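Local coordinates for protein toll-like receptor 6, Variable lymphocyte receptor B (Mus musculus, PDB 3A79) that probably senses diacylated bacterial lipopeptides together with Toll-like receptor 2, here as a mouse leucine-rich-repeat ectodomain fused to part of a hagfish lymphocyte receptor, at residues E77-R82 with D101-D106; T197-V202 with M215-L220; I292-F297 with L318-A323. One frame throughout, in Å; residues are numbered along the deposited sequence.

Contact 1 of 3, residues E77-R82 with D101-D106; sequences ELRVLR and DLEYLD
R79, L81 and Y104 supply the carbonyl oxygens that tie 77-82 to 101-106. R79 O takes two successive amides from different directions: E103 N, 2.8 Å away, uses a lone pair in the carbonyl plane, and Y104 N, at 2.9 Å, comes almost head-on. Further on, L81 N gives to Y104 O at 2.8 Å, and L81 O takes D106 N at 3.1 Å. This is the parallel pairing of neighbouring repeats in the leucine-rich-repeat solenoid of the TLR6 part. V80 and R82 turn their backbone polar groups the other way, to K55, L57 and L59.

With CG anti to the backbone N (chi1 176°), Y104 sets its ring obliquely to V80 CG1, 3.8 Å from Y104 CD2, and to R82 CG; H125 stacks on it. Replaced by alanine, Y104 would be likely to leave H125 without its stacking partner and V80 CG1 and R82 CG without the ring they pack against. On the side of the sheet that carries L81 and L105, L81 CD2 meets L105 CD1 at 3.8 Å, and F96 touches both leucines and L102. D106 bonds the S84 and S108 hydroxyls, close to the D127 carboxylate; E77 salt-bridges R53. R79 NH1 stays 4.3 Å from E103 OE1, beyond a salt bridge. The chemistry implies cohesion from main-chain bonds and leucine packing, charge pairing across the strands contributing little.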
loop_
_atom_site.group_PDB
_atom_site.type_symbol
_atom_site.label_atom_id
_atom_site.label_comp_id
_atom_site.label_asym_id
_atom_site.label_seq_id
_atom_site.Cartn_x
_atom_site.Cartn_y
_atom_site.Cartn_z
ATOM N N GLU B 77 45.979 -16.898 -29.292
ATOM C CA GLU B 77 45.963 -15.792 -28.338
ATOM C C GLU B 77 44.905 -15.971 -27.261
ATOM O O GLU B 77 44.789 -15.137 -26.366
ATOM C CB GLU B 77 45.688 -14.481 -29.069
ATOM C CG GLU B 77 46.591 -13.345 -28.664
ATOM C CD GLU B 77 47.775 -13.218 -29.596
ATOM O OE1 GLU B 77 47.788 -12.245 -30.381
ATOM O OE2 GLU B 77 48.675 -14.094 -29.561
ATOM N N LEU B 78 44.139 -17.056 -27.366
ATOM C CA LEU B 78 42.991 -17.319 -26.496
ATOM C C LEU B 78 43.342 -17.247 -25.012
ATOM O O LEU B 78 44.277 -17.903 -24.566
ATOM C CB LEU B 78 42.384 -18.691 -26.820
ATOM C CG LEU B 78 41.001 -18.930 -26.216
ATOM C CD1 LEU B 78 40.128 -17.744 -26.530
ATOM C CD2 LEU B 78 40.369 -20.186 -26.759
ATOM N N ARG B 79 42.597 -16.441 -24.261
ATOM C CA ARG B 79 42.758 -16.369 -22.817
ATOM C C ARG B 79 41.564 -17.031 -22.154
ATOM O O ARG B 79 41.693 -17.729 -21.150
ATOM C CB ARG B 79 42.833 -14.923 -22.331
ATOM C CG ARG B 79 44.052 -14.124 -22.753
ATOM C CD ARG B 79 44.000 -12.723 -22.118
ATOM N NE ARG B 79 42.839 -11.923 -22.551
ATOM C CZ ARG B 79 41.705 -11.764 -21.856
ATOM N NH1 ARG B 79 41.555 -12.357 -20.675
ATOM N NH2 ARG B 79 40.716 -11.012 -22.348
ATOM N N VAL B 80 40.395 -16.804 -22.725
ATOM C CA VAL B 80 39.153 -17.270 -22.133
ATOM C C VAL B 80 38.392 -18.179 -23.087
ATOM O O VAL B 80 38.227 -17.863 -24.264
ATOM C CB VAL B 80 38.269 -16.076 -21.749
ATOM C CG1 VAL B 80 36.886 -16.535 -21.304
ATOM C CG2 VAL B 80 38.979 -15.224 -20.691
ATOM N N LEU B 81 37.953 -19.325 -22.581
ATOM C CA LEU B 81 37.132 -20.246 -23.357
ATOM C C LEU B 81 35.990 -20.722 -22.474
ATOM O O LEU B 81 36.215 -21.397 -21.480
ATOM C CB LEU B 81 37.964 -21.430 -23.857
ATOM C CG LEU B 81 37.222 -22.613 -24.485
ATOM C CD1 LEU B 81 36.666 -22.276 -25.860
ATOM C CD2 LEU B 81 38.153 -23.819 -24.562
ATOM N N ARG B 82 34.768 -20.334 -22.813
ATOM C CA ARG B 82 33.613 -20.732 -22.025
ATOM C C ARG B 82 32.846 -21.788 -22.799
ATOM O O ARG B 82 32.398 -21.548 -23.907
ATOM C CB ARG B 82 32.739 -19.527 -21.659
ATOM C CG ARG B 82 33.552 -18.350 -21.090
ATOM C CD ARG B 82 32.725 -17.335 -20.283
ATOM N NE ARG B 82 31.970 -16.404 -21.127
ATOM C CZ ARG B 82 30.656 -16.477 -21.349
ATOM N NH1 ARG B 82 29.925 -17.442 -20.781
ATOM N NH2 ARG B 82 30.067 -15.580 -22.137
ATOM N N ASP B 101 48.200 -19.328 -23.699
ATOM C CA ASP B 101 47.815 -18.139 -22.957
ATOM C C ASP B 101 46.498 -18.343 -22.231
ATOM O O ASP B 101 46.017 -17.446 -21.528
ATOM C CB ASP B 101 47.701 -16.937 -23.900
ATOM C CG ASP B 101 49.056 -16.366 -24.293
ATOM O OD1 ASP B 101 50.079 -16.782 -23.704
ATOM O OD2 ASP B 101 49.094 -15.497 -25.193
ATOM N N LEU B 102 45.919 -19.527 -22.407
ATOM C CA LEU B 102 44.598 -19.812 -21.869
ATOM C C LEU B 102 44.594 -19.757 -20.342
ATOM O O LEU B 102 45.277 -20.555 -19.673
ATOM C CB LEU B 102 44.105 -21.169 -22.377
ATOM C CG LEU B 102 42.675 -21.573 -22.008
ATOM C CD1 LEU B 102 41.628 -20.729 -22.724
ATOM C CD2 LEU B 102 42.479 -23.044 -22.320
ATOM N N GLU B 103 43.838 -18.811 -19.788
ATOM C CA GLU B 103 43.740 -18.708 -18.334
ATOM C C GLU B 103 42.360 -18.995 -17.735
ATOM O O GLU B 103 42.246 -19.271 -16.540
ATOM C CB GLU B 103 44.288 -17.376 -17.826
ATOM C CG GLU B 103 43.943 -16.176 -18.647
ATOM C CD GLU B 103 44.881 -15.021 -18.350
ATOM O OE1 GLU B 103 44.408 -13.983 -17.838
ATOM O OE2 GLU B 103 46.100 -15.163 -18.603
ATOM N N TYR B 104 41.318 -18.945 -18.555
ATOM C CA TYR B 104 39.976 -19.232 -18.063
ATOM C C TYR B 104 39.321 -20.288 -18.946
ATOM O O TYR B 104 39.092 -20.074 -20.134
ATOM C CB TYR B 104 39.156 -17.941 -17.974
ATOM C CG TYR B 104 37.703 -18.070 -17.565
ATOM C CD1 TYR B 104 37.188 -17.325 -16.510
ATOM C CD2 TYR B 104 36.831 -18.898 -18.266
ATOM C CE1 TYR B 104 35.840 -17.420 -16.148
ATOM C CE2 TYR B 104 35.490 -19.010 -17.914
ATOM C CZ TYR B 104 34.996 -18.269 -16.858
ATOM O OH TYR B 104 33.656 -18.386 -16.536
ATOM N N LEU B 105 39.046 -21.441 -18.347
ATOM C CA LEU B 105 38.395 -22.546 -19.030
ATOM C C LEU B 105 37.198 -23.010 -18.203
ATOM O O LEU B 105 37.348 -23.384 -17.043
ATOM C CB LEU B 105 39.392 -23.691 -19.238
ATOM C CG LEU B 105 38.861 -25.038 -19.736
ATOM C CD1 LEU B 105 37.897 -24.839 -20.876
ATOM C CD2 LEU B 105 40.012 -25.940 -20.157
ATOM N N ASP B 106 36.009 -22.958 -18.797
ATOM C CA ASP B 106 34.779 -23.360 -18.115
ATOM C C ASP B 106 34.080 -24.479 -18.882
ATOM O O ASP B 106 33.372 -24.232 -19.856
ATOM C CB ASP B 106 33.833 -22.160 -17.926
ATOM C CG ASP B 106 32.474 -22.558 -17.348
ATOM O OD1 ASP B 106 32.394 -23.534 -16.578
ATOM O OD2 ASP B 106 31.476 -21.883 -17.660
#

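Contact 2 of 3, residues T197-V202 with M215-L220; sequences TVLHLV and MSVNAL. With NAG (2-acetamido-2-deoxy-beta-D-glucopyranose), chain N; NAG (2-acetamido-2-deoxy-beta-D-glucopyranose), chain M.
L220 and L199 bury the most surface here, and they meet directly: L220 CD1 rests 3.8 Å from L199 CB, with L220 CD2 just behind at the same carbon. The same CD1 methyl of L220 also lies 3.7 Å from T197 O. It gets there because L220 carries CG anti to its backbone N (chi1 -164°), which swings the branch toward 197-202 although CB sets out to one side.

L199 sends CD2 past V217 CG2 at 4.2 Å, the two side chains crossing at a slant. At the far end of the contact, where the segments are farther apart, M215 SD comes to 4.4 Å from L201 CD1. The alpha carbons of T197 and L220 are 5.4 Å apart, those of L201 and M215 11.1 Å, so the segments splay like an opening wedge filled by leucine, valine and methionine. They belong to different sheets: 198-203 runs in the long parallel array of the TLR6 solenoid, 214-220 pairs with 190-196. L245 of helix 235-246 touches L201, M215 and V217.

On the outward side of 215-220, S216 OG shares a hydrogen bond of 2.9 Å with O6 of the chain M N-acetylglucosamine. The chemistry implies that these two segments are held to each other by aliphatic and thioether packing, while the polar S216 faces the glycan.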
loop_
_atom_site.group_PDB
_atom_site.type_symbol
_atom_site.label_atom_id
_atom_site.label_comp_id
_atom_site.label_asym_id
_atom_site.label_seq_id
_atom_site.Cartn_x
_atom_site.Cartn_y
_atom_site.Cartn_z
ATOM N N THR B 197 39.420 -19.100 0.109
ATOM C CA THR B 197 38.608 -17.978 0.562
ATOM C C THR B 197 37.114 -18.370 0.589
ATOM O O THR B 197 36.443 -18.270 1.625
ATOM C CB THR B 197 38.816 -16.725 -0.298
ATOM O OG1 THR B 197 40.173 -16.291 -0.175
ATOM C CG2 THR B 197 37.882 -15.606 0.169
ATOM N N VAL B 198 36.599 -18.837 -0.541
ATOM C CA VAL B 198 35.201 -19.233 -0.605
ATOM C C VAL B 198 35.046 -20.728 -0.860
ATOM O O VAL B 198 35.766 -21.305 -1.669
ATOM C CB VAL B 198 34.454 -18.439 -1.696
ATOM C CG1 VAL B 198 33.011 -18.881 -1.797
ATOM C CG2 VAL B 198 34.535 -16.946 -1.412
ATOM N N LEU B 199 34.120 -21.358 -0.145
ATOM C CA LEU B 199 33.713 -22.716 -0.478
ATOM C C LEU B 199 32.236 -22.729 -0.806
ATOM O O LEU B 199 31.409 -22.450 0.056
ATOM C CB LEU B 199 33.975 -23.682 0.670
ATOM C CG LEU B 199 33.520 -25.106 0.347
ATOM C CD1 LEU B 199 34.116 -25.572 -0.964
ATOM C CD2 LEU B 199 33.915 -26.033 1.447
ATOM N N HIS B 200 31.909 -23.051 -2.053
ATOM C CA HIS B 200 30.521 -23.096 -2.495
ATOM C C HIS B 200 30.119 -24.528 -2.808
ATOM O O HIS B 200 30.725 -25.194 -3.661
ATOM C CB HIS B 200 30.322 -22.224 -3.734
ATOM C CG HIS B 200 28.886 -22.030 -4.116
ATOM N ND1 HIS B 200 27.867 -22.808 -3.610
ATOM C CD2 HIS B 200 28.303 -21.159 -4.975
ATOM C CE1 HIS B 200 26.715 -22.415 -4.124
ATOM N NE2 HIS B 200 26.953 -21.415 -4.954
ATOM N N LEU B 201 29.090 -24.995 -2.111
ATOM C CA LEU B 201 28.617 -26.358 -2.273
ATOM C C LEU B 201 27.195 -26.368 -2.828
ATOM O O LEU B 201 26.304 -25.708 -2.295
ATOM C CB LEU B 201 28.681 -27.095 -0.934
ATOM C CG LEU B 201 30.064 -27.079 -0.292
ATOM C CD1 LEU B 201 29.993 -27.492 1.161
ATOM C CD2 LEU B 201 30.996 -27.981 -1.071
ATOM N N VAL B 202 26.988 -27.109 -3.908
ATOM C CA VAL B 202 25.664 -27.209 -4.512
ATOM C C VAL B 202 25.172 -28.652 -4.411
ATOM O O VAL B 202 25.907 -29.584 -4.739
ATOM C CB VAL B 202 25.670 -26.749 -6.004
ATOM C CG1 VAL B 202 24.264 -26.549 -6.498
ATOM C CG2 VAL B 202 26.479 -25.472 -6.175
ATOM N N MET B 215 33.232 -33.234 6.055
ATOM C CA MET B 215 34.063 -32.240 5.373
ATOM C C MET B 215 34.872 -31.336 6.278
ATOM O O MET B 215 34.330 -30.444 6.922
ATOM C CB MET B 215 33.217 -31.353 4.467
ATOM C CG MET B 215 32.589 -32.096 3.335
ATOM S SD MET B 215 32.447 -31.070 1.883
ATOM C CE MET B 215 31.704 -32.266 0.776
ATOM N N SER B 216 36.180 -31.536 6.292
ATOM C CA SER B 216 37.049 -30.636 7.030
ATOM C C SER B 216 37.490 -29.425 6.202
ATOM O O SER B 216 37.601 -29.489 4.976
ATOM C CB SER B 216 38.261 -31.392 7.560
ATOM O OG SER B 216 37.840 -32.405 8.451
ATOM N N VAL B 217 37.717 -28.313 6.891
ATOM C CA VAL B 217 38.351 -27.158 6.293
ATOM C C VAL B 217 39.229 -26.514 7.348
ATOM O O VAL B 217 38.880 -26.516 8.522
ATOM C CB VAL B 217 37.320 -26.123 5.803
ATOM C CG1 VAL B 217 38.018 -24.864 5.311
ATOM C CG2 VAL B 217 36.471 -26.709 4.699
ATOM N N ASN B 218 40.365 -25.965 6.933
ATOM C CA ASN B 218 41.209 -25.202 7.841
ATOM C C ASN B 218 40.884 -23.716 7.750
ATOM O O ASN B 218 40.237 -23.145 8.630
ATOM C CB ASN B 218 42.689 -25.417 7.517
ATOM C CG ASN B 218 42.914 -26.561 6.547
ATOM O OD1 ASN B 218 43.651 -27.507 6.843
ATOM N ND2 ASN B 218 42.281 -26.481 5.375
ATOM N N ALA B 219 41.341 -23.094 6.669
ATOM C CA ALA B 219 41.146 -21.667 6.476
ATOM C C ALA B 219 39.993 -21.419 5.513
ATOM O O ALA B 219 40.056 -21.825 4.354
ATOM C CB ALA B 219 42.423 -21.027 5.956
ATOM N N LEU B 220 38.946 -20.753 5.998
ATOM C CA LEU B 220 37.748 -20.516 5.205
ATOM C C LEU B 220 37.163 -19.138 5.486
ATOM O O LEU B 220 36.990 -18.758 6.635
ATOM C CB LEU B 220 36.701 -21.587 5.494
ATOM C CG LEU B 220 35.597 -21.644 4.451
ATOM C CD1 LEU B 220 36.219 -21.716 3.065
ATOM C CD2 LEU B 220 34.677 -22.810 4.700
HETATM C C1 NAG N . 46.031 -24.329 4.923
HETATM C C2 NAG N . 47.287 -23.561 5.363
HETATM C C3 NAG N . 48.450 -24.530 5.559
HETATM C C4 NAG N . 48.087 -25.561 6.615
HETATM C C5 NAG N . 46.754 -26.276 6.324
HETATM C C6 NAG N . 46.281 -26.993 7.609
HETATM C C7 NAG N . 46.969 -21.776 3.620
HETATM C C8 NAG N . 46.173 -20.624 4.170
HETATM N N2 NAG N . 47.710 -22.458 4.497
HETATM O O3 NAG N . 49.613 -23.834 5.959
HETATM O O4 NAG N . 49.155 -26.483 6.716
HETATM O O5 NAG N . 45.734 -25.389 5.845
HETATM O O6 NAG N . 45.265 -27.972 7.457
HETATM O O7 NAG N . 46.943 -22.036 2.413
HETATM C C1 NAG M . 35.443 -35.739 10.662
HETATM C C2 NAG M . 35.497 -36.405 12.046
HETATM C C3 NAG M . 36.413 -35.609 12.973
HETATM C C4 NAG M . 37.812 -35.546 12.382
HETATM C C5 NAG M . 37.830 -35.027 10.932
HETATM C C6 NAG M . 39.198 -35.365 10.297
HETATM C C7 NAG M . 33.003 -36.715 12.142
HETATM C C8 NAG M . 32.608 -38.061 11.602
HETATM N N2 NAG M . 34.210 -36.631 12.708
HETATM O O3 NAG M . 36.467 -36.209 14.250
HETATM O O4 NAG M . 38.611 -34.742 13.228
HETATM O O5 NAG M . 36.765 -35.560 10.132
HETATM O O6 NAG M . 39.532 -34.683 9.099
HETATM O O7 NAG M . 32.221 -35.760 12.080
#

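Contact 3 of 3, residues I292-F297 with L318-A323; sequences IDREEF and LFSKEA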
loop_
_atom_site.group_PDB
_atom_site.type_symbol
_atom_site.label_atom_id
_atom_site.label_comp_id
_atom_site.label_asym_id
_atom_site.label_seq_id
_atom_site.Cartn_x
_atom_site.Cartn_y
_atom_site.Cartn_z
ATOM N N ILE B 292 4.116 -23.175 11.878
ATOM C CA ILE B 292 4.889 -22.231 12.661
ATOM C C ILE B 292 4.375 -22.233 14.101
ATOM O O ILE B 292 3.303 -21.703 14.392
ATOM C CB ILE B 292 4.812 -20.819 12.069
ATOM C CG1 ILE B 292 5.286 -20.819 10.613
ATOM C CG2 ILE B 292 5.631 -19.857 12.892
ATOM C CD1 ILE B 292 5.242 -19.433 9.935
ATOM N N ASP B 293 5.133 -22.860 14.997
ATOM C CA ASP B 293 4.749 -22.944 16.403
ATOM C C ASP B 293 5.763 -22.216 17.263
ATOM O O ASP B 293 6.777 -21.714 16.752
ATOM C CB ASP B 293 4.614 -24.397 16.846
ATOM C CG ASP B 293 3.623 -25.175 15.995
ATOM O OD1 ASP B 293 4.052 -26.126 15.307
ATOM O OD2 ASP B 293 2.420 -24.833 15.993
ATOM N N ARG B 294 5.479 -22.129 18.558
ATOM C CA ARG B 294 6.410 -21.485 19.477
ATOM C C ARG B 294 7.598 -22.405 19.701
ATOM O O ARG B 294 7.445 -23.511 20.219
ATOM C CB ARG B 294 5.739 -21.129 20.808
ATOM C CG ARG B 294 5.401 -19.653 20.960
ATOM C CD ARG B 294 4.614 -19.371 22.245
ATOM N NE ARG B 294 3.170 -19.575 22.096
ATOM C CZ ARG B 294 2.323 -18.643 21.664
ATOM N NH1 ARG B 294 2.779 -17.439 21.334
ATOM N NH2 ARG B 294 1.025 -18.912 21.560
ATOM N N GLU B 295 8.781 -21.954 19.291
ATOM C CA GLU B 295 9.982 -22.771 19.414
ATOM C C GLU B 295 10.908 -22.267 20.518
ATOM O O GLU B 295 11.024 -21.061 20.748
ATOM C CB GLU B 295 10.724 -22.835 18.075
ATOM C CG GLU B 295 9.893 -23.420 16.936
ATOM C CD GLU B 295 9.645 -24.910 17.081
ATOM O OE1 GLU B 295 10.585 -25.623 17.491
ATOM O OE2 GLU B 295 8.518 -25.367 16.777
ATOM N N GLU B 296 11.558 -23.201 21.203
ATOM C CA GLU B 296 12.502 -22.852 22.253
ATOM C C GLU B 296 13.762 -22.239 21.664
ATOM O O GLU B 296 14.293 -22.721 20.660
ATOM C CB GLU B 296 12.857 -24.077 23.099
ATOM C CG GLU B 296 11.668 -24.677 23.830
ATOM C CD GLU B 296 10.779 -23.615 24.458
ATOM O OE1 GLU B 296 11.319 -22.723 25.151
ATOM O OE2 GLU B 296 9.541 -23.673 24.256
ATOM N N PHE B 297 14.230 -21.168 22.289
ATOM C CA PHE B 297 15.466 -20.527 21.871
ATOM C C PHE B 297 15.936 -19.523 22.917
ATOM O O PHE B 297 15.126 -18.867 23.570
ATOM C CB PHE B 297 15.296 -19.838 20.512
ATOM C CG PHE B 297 14.295 -18.721 20.519
ATOM C CD1 PHE B 297 14.710 -17.403 20.637
ATOM C CD2 PHE B 297 12.933 -18.991 20.418
ATOM C CE1 PHE B 297 13.780 -16.371 20.653
ATOM C CE2 PHE B 297 12.004 -17.977 20.434
ATOM C CZ PHE B 297 12.425 -16.661 20.547
ATOM N N LEU B 318 -2.050 -19.866 8.908
ATOM C CA LEU B 318 -2.521 -19.726 10.279
ATOM C C LEU B 318 -1.423 -20.080 11.294
ATOM O O LEU B 318 -0.947 -21.214 11.353
ATOM C CB LEU B 318 -3.755 -20.595 10.524
ATOM C CG LEU B 318 -4.788 -20.738 9.412
ATOM C CD1 LEU B 318 -5.994 -21.548 9.899
ATOM C CD2 LEU B 318 -5.208 -19.379 8.954
ATOM N N PHE B 319 -1.038 -19.101 12.099
ATOM C CA PHE B 319 -0.053 -19.322 13.141
ATOM C C PHE B 319 0.070 -18.087 14.008
ATOM O O PHE B 319 -0.263 -16.997 13.573
ATOM C CB PHE B 319 1.293 -19.648 12.521
ATOM C CG PHE B 319 1.853 -18.549 11.690
ATOM C CD1 PHE B 319 2.695 -17.598 12.252
ATOM C CD2 PHE B 319 1.560 -18.467 10.337
ATOM C CE1 PHE B 319 3.235 -16.571 11.472
ATOM C CE2 PHE B 319 2.097 -17.449 9.554
ATOM C CZ PHE B 319 2.936 -16.499 10.123
ATOM N N SER B 320 0.546 -18.242 15.235
ATOM C CA SER B 320 0.728 -17.067 16.072
ATOM C C SER B 320 1.923 -16.250 15.593
ATOM O O SER B 320 3.057 -16.716 15.639
ATOM C CB SER B 320 0.911 -17.447 17.535
ATOM O OG SER B 320 1.265 -16.300 18.287
ATOM N N LYS B 321 1.673 -15.028 15.137
ATOM C CA LYS B 321 2.747 -14.218 14.574
ATOM C C LYS B 321 3.864 -13.915 15.587
ATOM O O LYS B 321 5.010 -13.671 15.195
ATOM C CB LYS B 321 2.201 -12.940 13.921
ATOM C CG LYS B 321 1.438 -13.176 12.617
ATOM C CD LYS B 321 0.094 -13.857 12.885
ATOM C CE LYS B 321 -0.547 -14.340 11.601
ATOM N NZ LYS B 321 0.506 -14.560 10.587
ATOM N N GLU B 322 3.540 -13.944 16.881
ATOM C CA GLU B 322 4.573 -13.839 17.912
ATOM C C GLU B 322 5.627 -14.922 17.692
ATOM O O GLU B 322 6.825 -14.637 17.634
ATOM C CB GLU B 322 3.972 -13.973 19.311
ATOM C CG GLU B 322 3.397 -12.685 19.869
ATOM C CD GLU B 322 2.095 -12.901 20.646
ATOM O OE1 GLU B 322 1.905 -12.231 21.688
ATOM O OE2 GLU B 322 1.258 -13.732 20.210
ATOM N N ALA B 323 5.153 -16.159 17.538
ATOM C CA ALA B 323 6.006 -17.344 17.417
ATOM C C ALA B 323 7.063 -17.201 16.343
ATOM O O ALA B 323 8.131 -17.812 16.426
ATOM C CB ALA B 323 5.161 -18.579 17.153
#
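I292 drives its CD1 methyl onto the face of the F319 ring, 3.6 Å from the centroid and only 4° off the ring normal, a well-centred CH-pi contact. The isoleucine reaches there with CG1 anti to its carbonyl carbon and the chain then fully extended (chi2 180°), while I292 CG2 lies on the same side of the ring, out over its rim, 3.8 Å from F319 CD1. F319 has its CG in the crowded position between backbone N and carbonyl carbon (chi1 63°), which turns the ring's face to the isoleucine. Against the opposite face lies the K321 ammonium, offset toward the rim.

A second point of touch is the A323 methyl: A323 CB lies 3.5 Å from D293 O and 4.0 Å from R294 CG, so that the main chain of 292-297 passes close to the start of helix 321-329. R294 bends at chi3 and brings its guanidinium near S320 and E322: R294 NH1 comes to 3.6 Å from S320 OG without a hydrogen bond, and to 4.2 Å from E322 OE2, which approaches the guanidinium edge but stops beyond salt-bridge range. R294 also packs on a basic side chain of the bound peptide and touches a crystal neighbour, which may influence its position.

In this part of the TLR6 leucine-rich-repeat solenoid, the loop between strands 278-288 and 306-314 meets helix 321-329, which follows 306-314. W263 and L324 touch I292, and N314 touches both I292 and F319. D293 is engaged by a salt bridge with R291. Farther out, the backbone of F319 hydrogen-bonds the bound peptide, K321 packs on that peptide's backbone, and L318, K321 and E322 touch the chain of another protein.

The three contacts follow one another along the chain, all within the TLR6 part of the fusion. Contacts 1 and 2 reach the same long array of parallel strands; their centres are 26 Å apart and their nearest atoms about 12 Å, so they do not touch. Contact 3 lies farther along the solenoid, its centre 33 Å from that of contact 2 and 53 Å from that of contact 1, on the opposite side of the chain's centre from contact 1. Of the three, contact 3 alone meets the bound peptide and the partner protein; no other protein chain of the assembly touches contacts 1 and 2. Contact 2 has its glycan neighbours instead.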